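Local coordinates for Aar187cp (Eremothecium gossypii, PDB 3ZIL), which probably regulates the establishment of sister-chromatid cohesion by acting on cohesin, as the Wpl1 protein of this fungus, at residues 45-50 / 88-93; 67-72 / 103-108; 96-101 / 159-164; 150-155 / 185-190. One frame throughout, in Å; residues are numbered along the deposited sequence.

Contact 1. Residues 45-50 / 88-93; sequences RLCLDM and CFIADK
One water ties Met-50 to Lys-93 across the helix pair: it donates to Met-50 O at 2.6 Å and accepts from Lys-93 NZ at 2.9 Å. The bridge sits at the margin of a buried helix-helix packing in the all-helical, C-terminal Wap1 domain, where helix 36-52 and helix 81-93 run broadly the same way, their local axes at 35°. No direct hydrogen bond joins the two segments; away from the water the fit is apolar. Phe-89 has CG anti to its backbone nitrogen (chi1 169°), which carries the ring across to helix 36-52, and there CD2 meets Cys-47 CB at 3.6 Å. Cys-47 SG is a sulfur-aromatic partner of the same ring, 5.0 Å from its centroid and at the edge, while Met-50 CB also comes in near the ring plane. On one face lies CB of Lys-93, one helical turn on. An alanine in place of Phe-89 would probably leave Cys-47 and Met-50 without the ring edge they pack on and open a gap between the helices. Beside the phenyl group, Ile-90 CD1 touches two sulfurs, and Cys-72 of helix 54-72 covers Leu-46 nearby. Ile-90 CD1 is 3.7 Å from Cys-47 SG and 3.5 Å from Met-50 SD, and the bend at the end of Met-50 leaves CE 4.0 Å from Lys-93 CG.

Contact 2. Residues 67-72 / 103-108; sequences EVWEWC and WAMLSL
Glu-70, on the last turns of helix 54-72, and Met-105, in a short 3-10 turn ahead of helix 108-116, bring the two backbones nearest, with CA atoms 8.1 Å apart. The side chain that spans this separation is Trp-69. Its CG is anti to the backbone nitrogen (chi1 -170°), and the indole reaches out so that its far corner, CH2, comes down over one face of Trp-103, 3.6 Å from CZ3. The six-membered rings form a T-shaped pair, centroids 4.9 Å apart and planes at 80°, with Trp-69 giving the edge and Trp-103 the face. Near the other end of the Trp-69 indole, Met-105 SD lies by the edge of the five-membered ring, 3.9 Å from CD1, which makes a Met-aromatic contact. Here the loop that follows helix 81-93 is fastened back onto an earlier helix of the Wap1 domain, with Ala-91 of helix 81-93 touching both tryptophans. Leu-106 adds its CD1 methyl at 3.7 Å from Trp-69 CZ2. The indole nitrogens are satisfied by the same loop: Trp-69 NE1 by Arg-102 O, Trp-103 NE1 by Leu-97 O. A leucine in place of Trp-69 would probably leave the Trp-103 face without its edge partner and Arg-102 O without its indole donor. Past the ring, Met-105 CE ends 3.9 Å from Glu-70 O, while Glu-70 OE2 turns to a salt bridge with Arg-102.

Contact 3. Residues 96-101 / 159-164; sequences LLRHDK and LLYTEA
Arg-98 and Tyr-161 account for most of the surface covered here, and Leu-160 adds a smaller patch. From the second position of a type I beta turn, Arg-98 sends an arm with CG anti to the backbone nitrogen (chi1 -163°) and a bend further out at chi3, which lays the guanidinium group alongside the other loop. Its NH2 comes within 3.7 Å of Leu-160 CB, the two side chains lying side by side and pointing the same way. The backbone nitrogens of Leu-160 and Tyr-161 face the guanidinium edge, but both are donors, and neither approach is a hydrogen bond. Tyr-161 reaches back in the other direction, its ring beside the backbone of 98-100 and its OH 3.1 Å from Asp-100 O. This residue is poorly ordered, with strained backbone angles and a cis peptide after it, so the finer details of its approach are doubtful. Trp-103 touches both Tyr-161 and Leu-159. The turn that receives the tyrosine, Leu-97 to Asp-100, is closed by Asp-100 N to Leu-97 O. The whole is a solvent-facing meeting of two interhelical connections on the surface of the helical Wap1 domain.

Contact 4. Residues 150-155 / 185-190; sequences YALYIW and DTACSL
Leu-190 wedges its two methyls against Leu-152 and Trp-155, and this branched end is the centre of a buried packing between helix 147-158 and helix 185-193, two helices of the Wap1 domain that run at an acute angle to each other. The leucine has CG beside its own backbone nitrogen and anti to the carbonyl carbon (chi1 -69°), a setting that aims the fork at the neighbouring helix. One prong, CD2, stands almost directly above the five-membered ring of Trp-155, 3.5 Å from the centroid and only 9° from the ring normal: a CH-pi contact over the face. The other, CD1, serves two partners, resting 3.6 Å from Leu-152 CD2 and 3.8 Å from Trp-155 CE3. For its part, Trp-155 has CG anti to the backbone nitrogen (chi1 -174°), which places the indole beside helix 185-193, and the second torsion, close to eclipsed, turns a face to the methyl. Leu-108 and Ile-112 of helix 108-116 also touch this indole, tying a third helix in. Leu-152 uses the same rotamer as Leu-190, and the CD2 methyl that meets Leu-190 also lies 4.2 Å from Ala-187 CB, where a small residue lets the leucine approach the helix surface. Leu-172 of helix 168-178 packs on both leucines. No hydrogen bond crosses between the two segments. At the partly exposed margin, Thr-186 turns its methyl, not its hydroxyl, inward, and CG2 stops 3.6 Å from Leu-152 O.

From the N terminus, contact 1 closes a loop over helix 54-72, joining helix 36-52 to helix 81-93. Contact 2 starts inside that loop, on helix 54-72, and ends beyond it at 103-108, so the two cross. Contact 3 opens between the segments of contact 2 and reaches on to 159-164, crossing contact 2 while following contact 1 in series. Contact 4 begins before contact 3 has closed and ends on helix 185-193; it crosses contact 3 and follows contacts 1 and 2. None nests within another. The overlaps link helices and the loops between them along the elongated domain, and a probable hydrogen bond between Asp-92 and Tyr-150 joins segment 88-93 to segment 150-155.

Contact 1. Residues 45-50 / 88-93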
loop_
_atom_site.group_PDB
_atom_site.type_symbol
_atom_site.label_atom_id
_atom_site.label_comp_id
_atom_site.label_asym_id
_atom_site.label_seq_id
_atom_site.Cartn_x
_atom_site.Cartn_y
_atom_site.Cartn_z
ATOM N N ARG A 45 3.492 33.701 -1.381
ATOM C CA ARG A 45 3.749 34.617 -0.350
ATOM C C ARG A 45 2.966 34.223 0.911
ATOM O O ARG A 45 3.474 34.343 2.034
ATOM C CB ARG A 45 3.405 35.998 -0.893
ATOM C CG ARG A 45 3.326 37.088 0.168
ATOM C CD ARG A 45 3.295 38.457 -0.575
ATOM N NE ARG A 45 3.428 39.500 0.410
ATOM C CZ ARG A 45 3.187 40.787 0.219
ATOM N NH1 ARG A 45 2.781 41.240 -0.965
ATOM N NH2 ARG A 45 3.329 41.628 1.260
ATOM N N LEU A 46 1.752 33.682 0.744
ATOM C CA LEU A 46 0.972 33.201 1.894
ATOM C C LEU A 46 1.622 32.001 2.627
ATOM O O LEU A 46 1.689 31.977 3.901
ATOM C CB LEU A 46 -0.428 32.832 1.433
ATOM C CG LEU A 46 -1.340 32.068 2.396
ATOM C CD1 LEU A 46 -1.600 32.945 3.611
ATOM C CD2 LEU A 46 -2.624 31.502 1.715
ATOM N N CYS A 47 2.070 31.030 1.822
ATOM C CA CYS A 47 2.672 29.780 2.324
ATOM C C CYS A 47 3.915 30.194 3.089
ATOM O O CYS A 47 4.184 29.714 4.195
ATOM C CB CYS A 47 3.025 28.823 1.177
ATOM S SG CYS A 47 1.503 28.178 0.391
ATOM N N LEU A 48 4.664 31.114 2.502
ATOM C CA LEU A 48 5.967 31.487 3.111
ATOM C C LEU A 48 5.789 32.244 4.470
ATOM O O LEU A 48 6.451 31.931 5.455
ATOM C CB LEU A 48 6.848 32.194 2.104
ATOM C CG LEU A 48 8.348 32.318 2.468
ATOM C CD1 LEU A 48 9.099 30.996 2.675
ATOM C CD2 LEU A 48 9.009 33.075 1.343
ATOM N N ASP A 49 4.813 33.149 4.546
ATOM C CA ASP A 49 4.376 33.749 5.818
ATOM C C ASP A 49 3.942 32.699 6.862
ATOM O O ASP A 49 4.324 32.760 8.055
ATOM C CB ASP A 49 3.250 34.745 5.537
ATOM C CG ASP A 49 3.732 35.951 4.719
ATOM O OD1 ASP A 49 4.945 36.111 4.528
ATOM O OD2 ASP A 49 2.918 36.744 4.247
ATOM N N MET A 50 3.136 31.742 6.430
ATOM C CA MET A 50 2.569 30.729 7.333
ATOM C C MET A 50 3.683 29.854 7.809
ATOM O O MET A 50 3.765 29.563 8.980
ATOM C CB MET A 50 1.565 29.832 6.579
ATOM C CG MET A 50 0.284 30.561 6.242
ATOM S SD MET A 50 -0.890 29.625 5.229
ATOM C CE MET A 50 -1.292 28.461 6.508
ATOM N N CYS A 88 -0.762 21.620 -1.680
ATOM C CA CYS A 88 -0.518 20.455 -0.757
ATOM C C CYS A 88 0.052 20.949 0.636
ATOM O O CYS A 88 -0.356 20.442 1.657
ATOM C CB CYS A 88 0.482 19.495 -1.352
ATOM S SG CYS A 88 -0.025 18.582 -2.815
ATOM N N PHE A 89 0.994 21.901 0.655
ATOM C CA PHE A 89 1.444 22.535 1.912
ATOM C C PHE A 89 0.283 23.147 2.770
ATOM O O PHE A 89 0.164 22.831 3.944
ATOM C CB PHE A 89 2.590 23.552 1.652
ATOM C CG PHE A 89 2.904 24.398 2.839
ATOM C CD1 PHE A 89 3.620 23.871 3.928
ATOM C CD2 PHE A 89 2.401 25.692 2.930
ATOM C CE1 PHE A 89 3.890 24.647 5.044
ATOM C CE2 PHE A 89 2.647 26.458 4.069
ATOM C CZ PHE A 89 3.392 25.934 5.126
ATOM N N ILE A 90 -0.615 23.942 2.155
ATOM C CA ILE A 90 -1.768 24.474 2.803
ATOM C C ILE A 90 -2.613 23.359 3.455
ATOM O O ILE A 90 -3.000 23.470 4.655
ATOM C CB ILE A 90 -2.617 25.317 1.811
ATOM C CG1 ILE A 90 -1.808 26.533 1.395
ATOM C CG2 ILE A 90 -4.016 25.615 2.391
ATOM C CD1 ILE A 90 -1.385 27.370 2.587
ATOM N N ALA A 91 -2.952 22.327 2.691
ATOM C CA ALA A 91 -3.767 21.237 3.248
ATOM C C ALA A 91 -3.074 20.637 4.464
ATOM O O ALA A 91 -3.712 20.341 5.477
ATOM C CB ALA A 91 -3.998 20.134 2.231
ATOM N N ASP A 92 -1.778 20.407 4.336
ATOM C CA ASP A 92 -0.985 19.908 5.461
ATOM C C ASP A 92 -0.774 20.914 6.631
ATOM O O ASP A 92 -0.701 20.488 7.752
ATOM C CB ASP A 92 0.335 19.401 4.938
ATOM C CG ASP A 92 1.148 18.598 5.961
ATOM O OD1 ASP A 92 0.533 17.864 6.781
ATOM O OD2 ASP A 92 2.441 18.688 5.863
ATOM N N LYS A 93 -0.703 22.215 6.375
ATOM C CA LYS A 93 -0.323 23.188 7.400
ATOM C C LYS A 93 -1.567 23.581 8.182
ATOM O O LYS A 93 -1.464 23.794 9.377
ATOM C CB LYS A 93 0.265 24.452 6.742
ATOM C CG LYS A 93 0.961 25.389 7.716
ATOM C CD LYS A 93 2.037 24.700 8.557
ATOM C CE LYS A 93 2.259 25.531 9.809
ATOM N NZ LYS A 93 3.692 25.433 10.151
HETATM O O HOH W 1 4.394 28.150 11.026
#

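Contact 2. Residues 67-72 / 103-108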
loop_
_atom_site.group_PDB
_atom_site.type_symbol
_atom_site.label_atom_id
_atom_site.label_comp_id
_atom_site.label_asym_id
_atom_site.label_seq_id
_atom_site.Cartn_x
_atom_site.Cartn_y
_atom_site.Cartn_z
ATOM N N GLU A 67 -12.493 30.927 4.633
ATOM C CA GLU A 67 -12.243 31.817 3.493
ATOM C C GLU A 67 -10.832 31.500 2.896
ATOM O O GLU A 67 -10.658 31.503 1.644
ATOM C CB GLU A 67 -12.282 33.304 3.930
ATOM C CG GLU A 67 -12.178 34.285 2.782
ATOM C CD GLU A 67 -11.907 35.723 3.213
ATOM O OE1 GLU A 67 -12.074 36.033 4.412
ATOM O OE2 GLU A 67 -11.510 36.545 2.348
ATOM N N VAL A 68 -9.830 31.274 3.777
ATOM C CA VAL A 68 -8.476 30.968 3.260
ATOM C C VAL A 68 -8.528 29.640 2.419
ATOM O O VAL A 68 -7.947 29.537 1.348
ATOM C CB VAL A 68 -7.410 30.935 4.432
ATOM C CG1 VAL A 68 -6.051 30.324 4.031
ATOM C CG2 VAL A 68 -7.191 32.332 4.916
ATOM N N TRP A 69 -9.267 28.642 2.913
ATOM C CA TRP A 69 -9.330 27.330 2.267
ATOM C C TRP A 69 -10.020 27.456 0.940
ATOM O O TRP A 69 -9.548 26.905 -0.030
ATOM C CB TRP A 69 -10.098 26.334 3.139
ATOM C CG TRP A 69 -10.025 24.866 2.687
ATOM C CD1 TRP A 69 -10.890 24.174 1.810
ATOM C CD2 TRP A 69 -8.996 23.883 3.078
ATOM N NE1 TRP A 69 -10.480 22.863 1.631
ATOM C CE2 TRP A 69 -9.362 22.611 2.421
ATOM C CE3 TRP A 69 -7.885 23.915 3.938
ATOM C CZ2 TRP A 69 -8.629 21.461 2.619
ATOM C CZ3 TRP A 69 -7.156 22.736 4.150
ATOM C CH2 TRP A 69 -7.514 21.541 3.499
ATOM N N GLU A 70 -11.168 28.146 0.900
ATOM C CA GLU A 70 -11.917 28.238 -0.378
ATOM C C GLU A 70 -11.111 29.041 -1.399
ATOM O O GLU A 70 -11.169 28.758 -2.605
ATOM C CB GLU A 70 -13.319 28.834 -0.186
ATOM C CG GLU A 70 -14.254 27.882 0.549
ATOM C CD GLU A 70 -15.708 28.386 0.685
ATOM O OE1 GLU A 70 -16.019 29.552 0.354
ATOM O OE2 GLU A 70 -16.553 27.588 1.141
ATOM N N TRP A 71 -10.361 30.020 -0.909
ATOM C CA TRP A 71 -9.450 30.771 -1.765
ATOM C C TRP A 71 -8.346 29.884 -2.303
ATOM O O TRP A 71 -8.169 29.826 -3.539
ATOM C CB TRP A 71 -8.881 32.046 -1.069
ATOM C CG TRP A 71 -8.026 32.845 -2.019
ATOM C CD1 TRP A 71 -8.445 33.818 -2.905
ATOM C CD2 TRP A 71 -6.591 32.686 -2.272
ATOM N NE1 TRP A 71 -7.373 34.330 -3.630
ATOM C CE2 TRP A 71 -6.233 33.698 -3.279
ATOM C CE3 TRP A 71 -5.567 31.897 -1.696
ATOM C CZ2 TRP A 71 -4.937 33.836 -3.756
ATOM C CZ3 TRP A 71 -4.269 32.048 -2.181
ATOM C CH2 TRP A 71 -3.954 32.993 -3.192
ATOM N N CYS A 72 -7.643 29.124 -1.439
ATOM C CA CYS A 72 -6.558 28.277 -1.933
ATOM C C CYS A 72 -7.082 27.220 -2.919
ATOM O O CYS A 72 -6.406 26.889 -3.878
ATOM C CB CYS A 72 -5.759 27.558 -0.813
ATOM S SG CYS A 72 -4.909 28.746 0.305
ATOM N N TRP A 103 -13.076 19.203 2.166
ATOM C CA TRP A 103 -12.010 18.360 1.665
ATOM C C TRP A 103 -12.287 17.928 0.206
ATOM O O TRP A 103 -11.344 17.794 -0.570
ATOM C CB TRP A 103 -11.811 17.149 2.574
ATOM C CG TRP A 103 -10.915 17.372 3.777
ATOM C CD1 TRP A 103 -11.301 17.387 5.125
ATOM C CD2 TRP A 103 -9.473 17.627 3.803
ATOM N NE1 TRP A 103 -10.243 17.613 5.936
ATOM C CE2 TRP A 103 -9.106 17.758 5.219
ATOM C CE3 TRP A 103 -8.479 17.719 2.835
ATOM C CZ2 TRP A 103 -7.791 17.984 5.636
ATOM C CZ3 TRP A 103 -7.146 17.975 3.266
ATOM C CH2 TRP A 103 -6.820 18.099 4.625
ATOM N N ALA A 104 -13.561 17.830 -0.205
ATOM C CA ALA A 104 -13.950 17.463 -1.582
ATOM C C ALA A 104 -13.472 18.533 -2.560
ATOM O O ALA A 104 -13.429 18.290 -3.782
ATOM C CB ALA A 104 -15.482 17.311 -1.721
ATOM N N MET A 105 -13.015 19.699 -2.080
ATOM C CA MET A 105 -12.480 20.613 -3.113
ATOM C C MET A 105 -11.149 20.112 -3.667
ATOM O O MET A 105 -10.658 20.687 -4.616
ATOM C CB MET A 105 -12.335 22.082 -2.655
ATOM C CG MET A 105 -13.603 22.725 -2.154
ATOM S SD MET A 105 -13.183 24.373 -1.386
ATOM C CE MET A 105 -13.151 25.430 -2.846
ATOM N N LEU A 106 -10.540 19.086 -3.036
ATOM C CA LEU A 106 -9.345 18.447 -3.553
ATOM C C LEU A 106 -9.750 17.113 -4.169
ATOM O O LEU A 106 -9.754 16.076 -3.424
ATOM C CB LEU A 106 -8.282 18.231 -2.417
ATOM C CG LEU A 106 -7.682 19.479 -1.725
ATOM C CD1 LEU A 106 -8.729 20.161 -0.829
ATOM C CD2 LEU A 106 -6.421 19.132 -0.911
ATOM N N SER A 107 -10.114 17.084 -5.475
ATOM C CA SER A 107 -10.731 15.856 -6.008
ATOM C C SER A 107 -9.728 14.717 -5.972
ATOM O O SER A 107 -8.637 14.863 -6.494
ATOM C CB SER A 107 -11.201 16.023 -7.459
ATOM O OG SER A 107 -11.456 14.737 -8.002
ATOM N N LEU A 108 -10.080 13.613 -5.336
ATOM C CA LEU A 108 -9.206 12.449 -5.278
ATOM C C LEU A 108 -8.936 11.946 -6.683
ATOM O O LEU A 108 -7.809 11.840 -7.142
ATOM C CB LEU A 108 -9.824 11.361 -4.394
ATOM C CG LEU A 108 -9.596 11.658 -2.885
ATOM C CD1 LEU A 108 -10.294 10.680 -1.965
ATOM C CD2 LEU A 108 -8.108 11.657 -2.528
#

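Contact 3. Residues 96-101 / 159-164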
loop_
_atom_site.group_PDB
_atom_site.type_symbol
_atom_site.label_atom_id
_atom_site.label_comp_id
_atom_site.label_asym_id
_atom_site.label_seq_id
_atom_site.Cartn_x
_atom_site.Cartn_y
_atom_site.Cartn_z
ATOM N N LEU A 96 -8.409 20.973 7.435
ATOM C CA LEU A 96 -9.774 21.015 8.005
ATOM C C LEU A 96 -9.995 19.756 8.849
ATOM O O LEU A 96 -9.202 18.800 8.747
ATOM C CB LEU A 96 -10.838 21.010 6.885
ATOM C CG LEU A 96 -10.693 22.078 5.801
ATOM C CD1 LEU A 96 -11.599 21.734 4.631
ATOM C CD2 LEU A 96 -11.043 23.430 6.432
ATOM N N LEU A 97 -11.062 19.736 9.681
ATOM C CA LEU A 97 -11.386 18.524 10.419
ATOM C C LEU A 97 -11.642 17.420 9.429
ATOM O O LEU A 97 -12.064 17.738 8.291
ATOM C CB LEU A 97 -12.673 18.742 11.214
ATOM C CG LEU A 97 -12.792 19.925 12.165
ATOM C CD1 LEU A 97 -14.297 20.234 12.450
ATOM C CD2 LEU A 97 -11.956 19.590 13.394
ATOM N N ARG A 98 -11.502 16.150 9.877
ATOM C CA ARG A 98 -11.591 14.959 9.006
ATOM C C ARG A 98 -12.867 14.850 8.121
ATOM O O ARG A 98 -12.808 14.451 6.944
ATOM C CB ARG A 98 -11.344 13.611 9.782
ATOM C CG ARG A 98 -11.029 12.420 8.828
ATOM C CD ARG A 98 -10.295 11.188 9.432
ATOM N NE ARG A 98 -9.025 10.818 8.743
ATOM C CZ ARG A 98 -8.916 10.242 7.532
ATOM N NH1 ARG A 98 -10.018 9.970 6.832
ATOM N NH2 ARG A 98 -7.704 9.952 6.999
ATOM N N HIS A 99 -13.999 15.227 8.676
ATOM C CA HIS A 99 -15.276 15.027 7.994
ATOM C C HIS A 99 -15.781 16.306 7.363
ATOM O O HIS A 99 -16.922 16.377 6.878
ATOM C CB HIS A 99 -16.281 14.577 9.037
ATOM C CG HIS A 99 -16.353 15.528 10.246
ATOM N ND1 HIS A 99 -15.340 15.660 11.133
ATOM C CD2 HIS A 99 -17.358 16.438 10.662
ATOM C CE1 HIS A 99 -15.695 16.572 12.090
ATOM N NE2 HIS A 99 -16.910 17.050 11.787
ATOM N N ASP A 100 -14.979 17.354 7.368
ATOM C CA ASP A 100 -15.401 18.567 6.682
ATOM C C ASP A 100 -15.568 18.292 5.147
ATOM O O ASP A 100 -14.618 17.894 4.451
ATOM C CB ASP A 100 -14.372 19.626 6.952
ATOM C CG ASP A 100 -14.831 21.010 6.556
ATOM O OD1 ASP A 100 -15.464 21.163 5.485
ATOM O OD2 ASP A 100 -14.473 21.944 7.330
ATOM N N LYS A 101 -16.754 18.531 4.616
ATOM C CA LYS A 101 -16.956 18.282 3.206
ATOM C C LYS A 101 -16.086 19.137 2.253
ATOM O O LYS A 101 -16.011 18.822 1.048
ATOM C CB LYS A 101 -18.423 18.485 2.852
ATOM C CG LYS A 101 -19.336 17.436 3.485
ATOM C CD LYS A 101 -20.675 17.443 2.754
ATOM C CE LYS A 101 -21.819 17.440 3.735
ATOM N NZ LYS A 101 -21.859 16.129 4.440
ATOM N N LEU A 159 -6.908 11.839 3.875
ATOM C CA LEU A 159 -8.021 11.445 3.017
ATOM C C LEU A 159 -8.109 9.946 2.903
ATOM O O LEU A 159 -8.593 9.436 1.895
ATOM C CB LEU A 159 -7.901 12.090 1.639
ATOM C CG LEU A 159 -7.860 13.620 1.592
ATOM C CD1 LEU A 159 -7.503 14.104 0.184
ATOM C CD2 LEU A 159 -9.196 14.185 2.109
ATOM N N LEU A 160 -7.601 9.218 3.896
ATOM C CA LEU A 160 -7.734 7.762 3.845
ATOM C C LEU A 160 -9.262 7.545 4.066
ATOM O O LEU A 160 -9.712 6.440 4.205
ATOM C CB LEU A 160 -6.828 7.074 4.873
ATOM C CG LEU A 160 -6.195 5.678 4.593
ATOM C CD1 LEU A 160 -5.536 5.586 3.230
ATOM C CD2 LEU A 160 -5.187 5.255 5.649
ATOM N N TYR A 161 -10.000 8.676 4.096
ATOM C CA TYR A 161 -11.464 8.857 3.843
ATOM C C TYR A 161 -12.156 7.538 3.632
ATOM O O TYR A 161 -12.090 6.722 4.529
ATOM C CB TYR A 161 -11.759 9.862 2.686
ATOM C CG TYR A 161 -12.436 11.177 3.063
ATOM C CD1 TYR A 161 -12.913 11.410 4.366
ATOM C CD2 TYR A 161 -12.634 12.185 2.098
ATOM C CE1 TYR A 161 -13.538 12.612 4.700
ATOM C CE2 TYR A 161 -13.263 13.390 2.427
ATOM C CZ TYR A 161 -13.713 13.600 3.731
ATOM O OH TYR A 161 -14.347 14.785 4.079
ATOM N N THR A 162 -12.802 7.249 2.509
ATOM C CA THR A 162 -13.070 8.020 1.289
ATOM C C THR A 162 -13.596 6.792 0.598
ATOM O O THR A 162 -13.191 5.664 0.940
ATOM C CB THR A 162 -11.798 8.491 0.573
ATOM N N GLU A 163 -14.506 6.957 -0.342
ATOM C CA GLU A 163 -14.941 5.835 -1.147
ATOM C C GLU A 163 -13.684 5.404 -1.948
ATOM O O GLU A 163 -12.778 6.189 -2.112
ATOM C CB GLU A 163 -16.105 6.269 -2.046
ATOM N N ALA A 164 -13.594 4.159 -2.394
ATOM C CA ALA A 164 -12.518 3.764 -3.347
ATOM C C ALA A 164 -12.304 4.753 -4.542
ATOM O O ALA A 164 -13.251 5.234 -5.115
ATOM C CB ALA A 164 -12.763 2.347 -3.865
#

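Contact 4. Residues 150-155 / 185-190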
loop_
_atom_site.group_PDB
_atom_site.type_symbol
_atom_site.label_atom_id
_atom_site.label_comp_id
_atom_site.label_asym_id
_atom_site.label_seq_id
_atom_site.Cartn_x
_atom_site.Cartn_y
_atom_site.Cartn_z
ATOM N N TYR A 150 4.269 14.833 -1.935
ATOM C CA TYR A 150 3.360 15.552 -1.078
ATOM C C TYR A 150 1.875 15.033 -1.242
ATOM O O TYR A 150 1.144 14.994 -0.306
ATOM C CB TYR A 150 3.490 17.088 -1.264
ATOM C CG TYR A 150 3.513 17.821 0.087
ATOM C CD1 TYR A 150 2.748 17.346 1.171
ATOM C CD2 TYR A 150 4.328 18.959 0.299
ATOM C CE1 TYR A 150 2.777 17.965 2.422
ATOM C CE2 TYR A 150 4.348 19.589 1.548
ATOM C CZ TYR A 150 3.576 19.079 2.607
ATOM O OH TYR A 150 3.588 19.657 3.831
ATOM N N ALA A 151 1.453 14.704 -2.453
ATOM C CA ALA A 151 0.091 14.331 -2.736
ATOM C C ALA A 151 -0.164 12.952 -2.182
ATOM O O ALA A 151 -1.211 12.745 -1.519
ATOM C CB ALA A 151 -0.126 14.330 -4.232
ATOM N N LEU A 152 0.797 12.025 -2.332
ATOM C CA LEU A 152 0.698 10.691 -1.590
ATOM C C LEU A 152 0.488 10.903 -0.050
ATOM O O LEU A 152 -0.390 10.296 0.584
ATOM C CB LEU A 152 1.996 9.875 -1.779
ATOM C CG LEU A 152 2.175 9.249 -3.196
ATOM C CD1 LEU A 152 3.617 8.794 -3.354
ATOM C CD2 LEU A 152 1.217 8.030 -3.450
ATOM N N TYR A 153 1.334 11.786 0.504
ATOM C CA TYR A 153 1.264 12.127 1.928
ATOM C C TYR A 153 -0.092 12.723 2.337
ATOM O O TYR A 153 -0.667 12.296 3.285
ATOM C CB TYR A 153 2.381 13.104 2.316
ATOM C CG TYR A 153 2.402 13.405 3.789
ATOM C CD1 TYR A 153 2.979 12.490 4.700
ATOM C CD2 TYR A 153 1.820 14.568 4.280
ATOM C CE1 TYR A 153 3.013 12.755 6.046
ATOM C CE2 TYR A 153 1.819 14.820 5.622
ATOM C CZ TYR A 153 2.423 13.922 6.488
ATOM O OH TYR A 153 2.376 14.222 7.835
ATOM N N ILE A 154 -0.586 13.732 1.603
ATOM C CA ILE A 154 -1.844 14.299 1.921
ATOM C C ILE A 154 -2.929 13.234 1.891
ATOM O O ILE A 154 -3.796 13.190 2.791
ATOM C CB ILE A 154 -2.238 15.438 0.934
ATOM C CG1 ILE A 154 -1.218 16.556 0.997
ATOM C CG2 ILE A 154 -3.695 15.853 1.214
ATOM C CD1 ILE A 154 -1.218 17.183 2.427
ATOM N N TRP A 155 -2.936 12.452 0.805
ATOM C CA TRP A 155 -3.951 11.463 0.544
ATOM C C TRP A 155 -3.988 10.439 1.643
ATOM O O TRP A 155 -5.067 10.110 2.145
ATOM C CB TRP A 155 -3.588 10.769 -0.789
ATOM C CG TRP A 155 -4.628 9.779 -1.290
ATOM C CD1 TRP A 155 -5.804 9.306 -0.634
ATOM C CD2 TRP A 155 -4.579 9.054 -2.561
ATOM N NE1 TRP A 155 -6.455 8.366 -1.404
ATOM C CE2 TRP A 155 -5.737 8.132 -2.561
ATOM C CE3 TRP A 155 -3.671 9.021 -3.636
ATOM C CZ2 TRP A 155 -6.015 7.346 -3.644
ATOM C CZ3 TRP A 155 -3.939 8.192 -4.711
ATOM C CH2 TRP A 155 -5.108 7.383 -4.722
ATOM N N ASP A 185 6.007 2.738 1.315
ATOM C CA ASP A 185 4.999 2.361 2.341
ATOM C C ASP A 185 3.646 3.084 2.175
ATOM O O ASP A 185 2.582 2.487 2.248
ATOM C CB ASP A 185 5.522 2.534 3.754
ATOM C CG ASP A 185 6.468 1.365 4.166
ATOM O OD1 ASP A 185 6.703 0.382 3.412
ATOM O OD2 ASP A 185 6.942 1.448 5.278
ATOM N N THR A 186 3.739 4.363 1.874
ATOM C CA THR A 186 2.583 5.147 1.625
ATOM C C THR A 186 1.870 4.770 0.342
ATOM O O THR A 186 0.652 4.583 0.395
ATOM C CB THR A 186 2.901 6.647 1.603
ATOM O OG1 THR A 186 3.540 7.006 2.862
ATOM C CG2 THR A 186 1.629 7.420 1.503
ATOM N N ALA A 187 2.593 4.631 -0.792
ATOM C CA ALA A 187 1.931 4.192 -2.034
ATOM C C ALA A 187 1.225 2.860 -1.820
ATOM O O ALA A 187 0.027 2.689 -2.153
ATOM C CB ALA A 187 2.932 4.153 -3.226
ATOM N N CYS A 188 1.924 1.929 -1.211
ATOM C CA CYS A 188 1.348 0.594 -1.007
ATOM C C CYS A 188 0.116 0.630 -0.116
ATOM O O CYS A 188 -0.859 -0.109 -0.348
ATOM C CB CYS A 188 2.373 -0.336 -0.363
ATOM S SG CYS A 188 3.654 -0.826 -1.523
ATOM N N SER A 189 0.240 1.348 1.000
ATOM C CA SER A 189 -0.929 1.496 1.873
ATOM C C SER A 189 -2.146 2.100 1.156
ATOM O O SER A 189 -3.207 1.582 1.264
ATOM C CB SER A 189 -0.573 2.323 3.125
ATOM O OG SER A 189 -1.810 2.730 3.690
ATOM N N LEU A 190 -1.991 3.194 0.392
ATOM C CA LEU A 190 -3.084 3.692 -0.373
ATOM C C LEU A 190 -3.664 2.699 -1.451
ATOM O O LEU A 190 -4.866 2.625 -1.670
ATOM C CB LEU A 190 -2.559 4.942 -1.120
ATOM C CG LEU A 190 -2.221 6.161 -0.334
ATOM C CD1 LEU A 190 -1.441 7.112 -1.220
ATOM C CD2 LEU A 190 -3.514 6.753 0.322
#